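Local coordinates for ubiquitin domain-containing protein DSK2,putative (Plasmodium falciparum, PDB 6JL3), which probably acts as a ubiquitin shuttle factor whose ubiquitin-like domain recognises receptors of the proteasome, at residues Phe9-Gly14 against Met71-Ser76. Sequence-based numbering, arbitrary orientation.
Sequences FKVTGG and MHLVRS
Lys10 donates its backbone N-H to Met71 O at 2.9 Å, and Leu73 N returns the bond to Lys10 O at 2.9 Å, the parallel pairing of the two central strands of the ubiquitin beta-grasp sheet. Phe9 CA adds a C-H...O contact to Met71 O at 3.3 Å. A weak bond of 3.3 Å from Thr12 N to Leu73 O ends the pairing where the chain turns into the hairpin toward strand 15-21. Beyond it one water, 2.8 Å from Thr12 OG1, accepts the N-H of Arg75 and links the strands where they diverge.

On the face turned to helix 27-35, Phe9 and Met71 run alongside each other. Met71 CB sits 3.8 Å from Phe9 CE2, and the extended methionine chain carries SD to 5.0 Å from the ring centroid, an oblique Met-aromatic contact. Val11 CG2 meets CB and CD2 of Leu73, the latter placed there by CG anti to the backbone N (chi1 -179°) and chi2 at 63°. Leu30 packs on Phe9 and Met71, and Cys34 on Phe9 and Leu73, while Val11 meets Ile40 and Phe17. On the opposite face, the aliphatic part of Lys10 runs beside the His72 ring, CB 3.8 Å from CD2, while NZ extends beyond the ring.

Backbone bonds thus set the register, with an apolar row on the core side and a polar, exposed pair on the other.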
ATOM      1  N   PHE A   9      -5.615  -1.016  -4.340  1.00  9.84           N
ATOM      2  CA  PHE A   9      -5.437   0.377  -3.973  1.00 10.08           C
ATOM      3  C   PHE A   9      -6.450   1.250  -4.688  1.00 10.88           C
ATOM      4  O   PHE A   9      -6.666   1.112  -5.901  1.00 13.51           O
ATOM      5  CB  PHE A   9      -4.037   0.855  -4.325  1.00 10.81           C
ATOM      6  CG  PHE A   9      -3.012   0.327  -3.405  1.00 11.43           C
ATOM      7  CD1 PHE A   9      -2.441  -0.906  -3.641  1.00 13.43           C
ATOM      8  CD2 PHE A   9      -2.658   1.031  -2.268  1.00 14.16           C
ATOM      9  CE1 PHE A   9      -1.516  -1.414  -2.777  1.00 16.57           C
ATOM     10  CE2 PHE A   9      -1.727   0.529  -1.403  1.00 14.61           C
ATOM     11  CZ  PHE A   9      -1.158  -0.698  -1.656  1.00 14.78           C
ATOM     12  N   LYS A  10      -7.063   2.147  -3.928  1.00 10.32           N
ATOM     13  CA  LYS A  10      -7.837   3.260  -4.453  1.00 11.00           C
ATOM     14  C   LYS A  10      -6.984   4.505  -4.278  1.00 10.40           C
ATOM     15  O   LYS A  10      -6.601   4.847  -3.148  1.00 11.99           O
ATOM     16  CB  LYS A  10      -9.159   3.385  -3.710  1.00 12.48           C
ATOM     17  CG  LYS A  10     -10.099   2.241  -4.028  1.00 15.20           C
ATOM     18  CD  LYS A  10     -11.402   2.360  -3.275  1.00 20.55           C
ATOM     19  CE  LYS A  10     -12.450   1.392  -3.808  1.00 24.88           C
ATOM     20  NZ  LYS A  10     -13.777   1.643  -3.170  1.00 29.97           N
ATOM     21  N   VAL A  11      -6.660   5.151  -5.396  1.00 10.21           N
ATOM     22  CA  VAL A  11      -5.734   6.271  -5.436  1.00 10.67           C
ATOM     23  C   VAL A  11      -6.493   7.528  -5.826  1.00 11.05           C
ATOM     24  O   VAL A  11      -7.382   7.487  -6.688  1.00 11.50           O
ATOM     25  CB  VAL A  11      -4.612   5.997  -6.460  1.00 11.38           C
ATOM     26  CG1 VAL A  11      -3.535   7.061  -6.376  1.00 12.94           C
ATOM     27  CG2 VAL A  11      -4.037   4.600  -6.274  1.00 13.24           C
ATOM     28  N   THR A  12      -6.115   8.656  -5.213  1.00 11.02           N
ATOM     29  CA  THR A  12      -6.718   9.937  -5.555  1.00 11.79           C
ATOM     30  C   THR A  12      -6.745  10.117  -7.068  1.00 11.85           C
ATOM     31  O   THR A  12      -5.805   9.742  -7.780  1.00 13.06           O
ATOM     32  CB  THR A  12      -5.909  11.082  -4.939  1.00 14.16           C
ATOM     33  OG1 THR A  12      -5.718  10.850  -3.545  1.00 15.14           O
ATOM     34  CG2 THR A  12      -6.631  12.412  -5.101  1.00 16.64           C
ATOM     35  N   GLY A  13      -7.831  10.703  -7.560  1.00 12.62           N
ATOM     36  CA  GLY A  13      -8.010  10.883  -8.981  1.00 13.38           C
ATOM     37  C   GLY A  13      -8.698   9.741  -9.680  1.00 15.04           C
ATOM     38  O   GLY A  13      -8.570   9.620 -10.905  1.00 16.47           O
ATOM     39  N   GLY A  14      -9.419   8.897  -8.952  1.00 15.10           N
ATOM     40  CA  GLY A  14     -10.196   7.842  -9.577  1.00 15.95           C
ATOM     41  C   GLY A  14      -9.366   6.745 -10.205  1.00 15.06           C
ATOM     42  O   GLY A  14      -9.746   6.201 -11.248  1.00 18.36           O
ATOM     43  N   MET A  71      -6.633  -0.734   0.298  1.00  9.33           N
ATOM     44  CA  MET A  71      -6.040   0.405   0.974  1.00  9.47           C
ATOM     45  C   MET A  71      -6.248   1.637   0.107  1.00  9.44           C
ATOM     46  O   MET A  71      -6.530   1.542  -1.091  1.00 10.57           O
ATOM     47  CB  MET A  71      -4.541   0.189   1.179  1.00 10.77           C
ATOM     48  CG  MET A  71      -4.205  -1.093   1.915  1.00 11.04           C
ATOM     49  SD  MET A  71      -2.470  -1.167   2.380  1.00 12.36           S
ATOM     50  CE  MET A  71      -2.393  -2.745   3.218  1.00 12.78           C
ATOM     51  N   HIS A  72      -6.109   2.806   0.717  1.00  8.79           N
ATOM     52  CA  HIS A  72      -6.123   4.051  -0.028  1.00  9.08           C
ATOM     53  C   HIS A  72      -4.717   4.611  -0.109  1.00  9.20           C
ATOM     54  O   HIS A  72      -3.929   4.498   0.833  1.00 10.74           O
ATOM     55  CB  HIS A  72      -7.055   5.080   0.598  1.00 11.30           C
ATOM     56  CG  HIS A  72      -8.495   4.764   0.411  1.00 12.91           C
ATOM     57  ND1 HIS A  72      -9.141   3.788   1.139  1.00 14.89           N
ATOM     58  CD2 HIS A  72      -9.421   5.279  -0.431  1.00 15.90           C
ATOM     59  CE1 HIS A  72     -10.405   3.725   0.764  1.00 19.18           C
ATOM     60  NE2 HIS A  72     -10.602   4.620  -0.189  1.00 19.81           N
ATOM     61  N   LEU A  73      -4.409   5.211  -1.240  1.00  9.19           N
ATOM     62  CA  LEU A  73      -3.144   5.895  -1.463  1.00  9.32           C
ATOM     63  C   LEU A  73      -3.446   7.351  -1.780  1.00  9.47           C
ATOM     64  O   LEU A  73      -4.174   7.648  -2.739  1.00 10.70           O
ATOM     65  CB  LEU A  73      -2.388   5.228  -2.610  1.00 10.94           C
ATOM     66  CG  LEU A  73      -1.032   5.823  -2.947  1.00 11.67           C
ATOM     67  CD1 LEU A  73      -0.072   5.690  -1.789  1.00 16.06           C
ATOM     68  CD2 LEU A  73      -0.495   5.132  -4.189  1.00 14.32           C
ATOM     69  N   VAL A  74      -2.912   8.251  -0.961  1.00  9.98           N
ATOM     70  CA  VAL A  74      -3.103   9.682  -1.126  1.00 10.83           C
ATOM     71  C   VAL A  74      -1.737  10.363  -1.120  1.00 11.53           C
ATOM     72  O   VAL A  74      -0.720   9.770  -0.751  1.00 12.27           O
ATOM     73  CB  VAL A  74      -4.042  10.288  -0.055  1.00 11.70           C
ATOM     74  CG1 VAL A  74      -5.389   9.570  -0.070  1.00 12.39           C
ATOM     75  CG2 VAL A  74      -3.418  10.246   1.327  1.00 12.39           C
ATOM     76  N   ARG A  75      -1.730  11.614  -1.562  1.00 13.33           N
ATOM     77  CA  ARG A  75      -0.530  12.428  -1.570  1.00 15.39           C
ATOM     78  C   ARG A  75      -0.429  13.233  -0.284  1.00 19.21           C
ATOM     79  O   ARG A  75      -1.436  13.697   0.258  1.00 26.44           O
ATOM     80  CB  ARG A  75      -0.579  13.428  -2.717  1.00 21.40           C
ATOM     81  CG  ARG A  75      -0.273  12.899  -4.087  1.00 27.62           C
ATOM     82  CD  ARG A  75      -0.163  14.064  -5.071  1.00 30.67           C
ATOM     83  NE  ARG A  75      -0.017  13.560  -6.430  1.00 32.36           N
ATOM     84  CZ  ARG A  75       1.146  13.348  -7.032  1.00 34.10           C
ATOM     85  NH1 ARG A  75       2.288  13.619  -6.413  1.00 31.63           N
ATOM     86  NH2 ARG A  75       1.165  12.865  -8.265  1.00 36.00           N
ATOM     87  N   SER A  76       0.801  13.410   0.190  1.00 19.96           N
ATOM     88  CA  SER A  76       1.077  14.309   1.303  1.00 25.83           C
ATOM     89  C   SER A  76       0.423  15.647   1.015  1.00 26.13           C
ATOM     90  O   SER A  76       0.705  16.260  -0.014  1.00 27.23           O
ATOM     91  CB  SER A  76       2.579  14.507   1.463  1.00 28.40           C
ATOM     92  OG  SER A  76       3.170  14.859   0.229  1.00 31.31           O
TER
HETATM   93  O   HOH W   1      -4.103  12.867  -2.531  1.00 20.37           O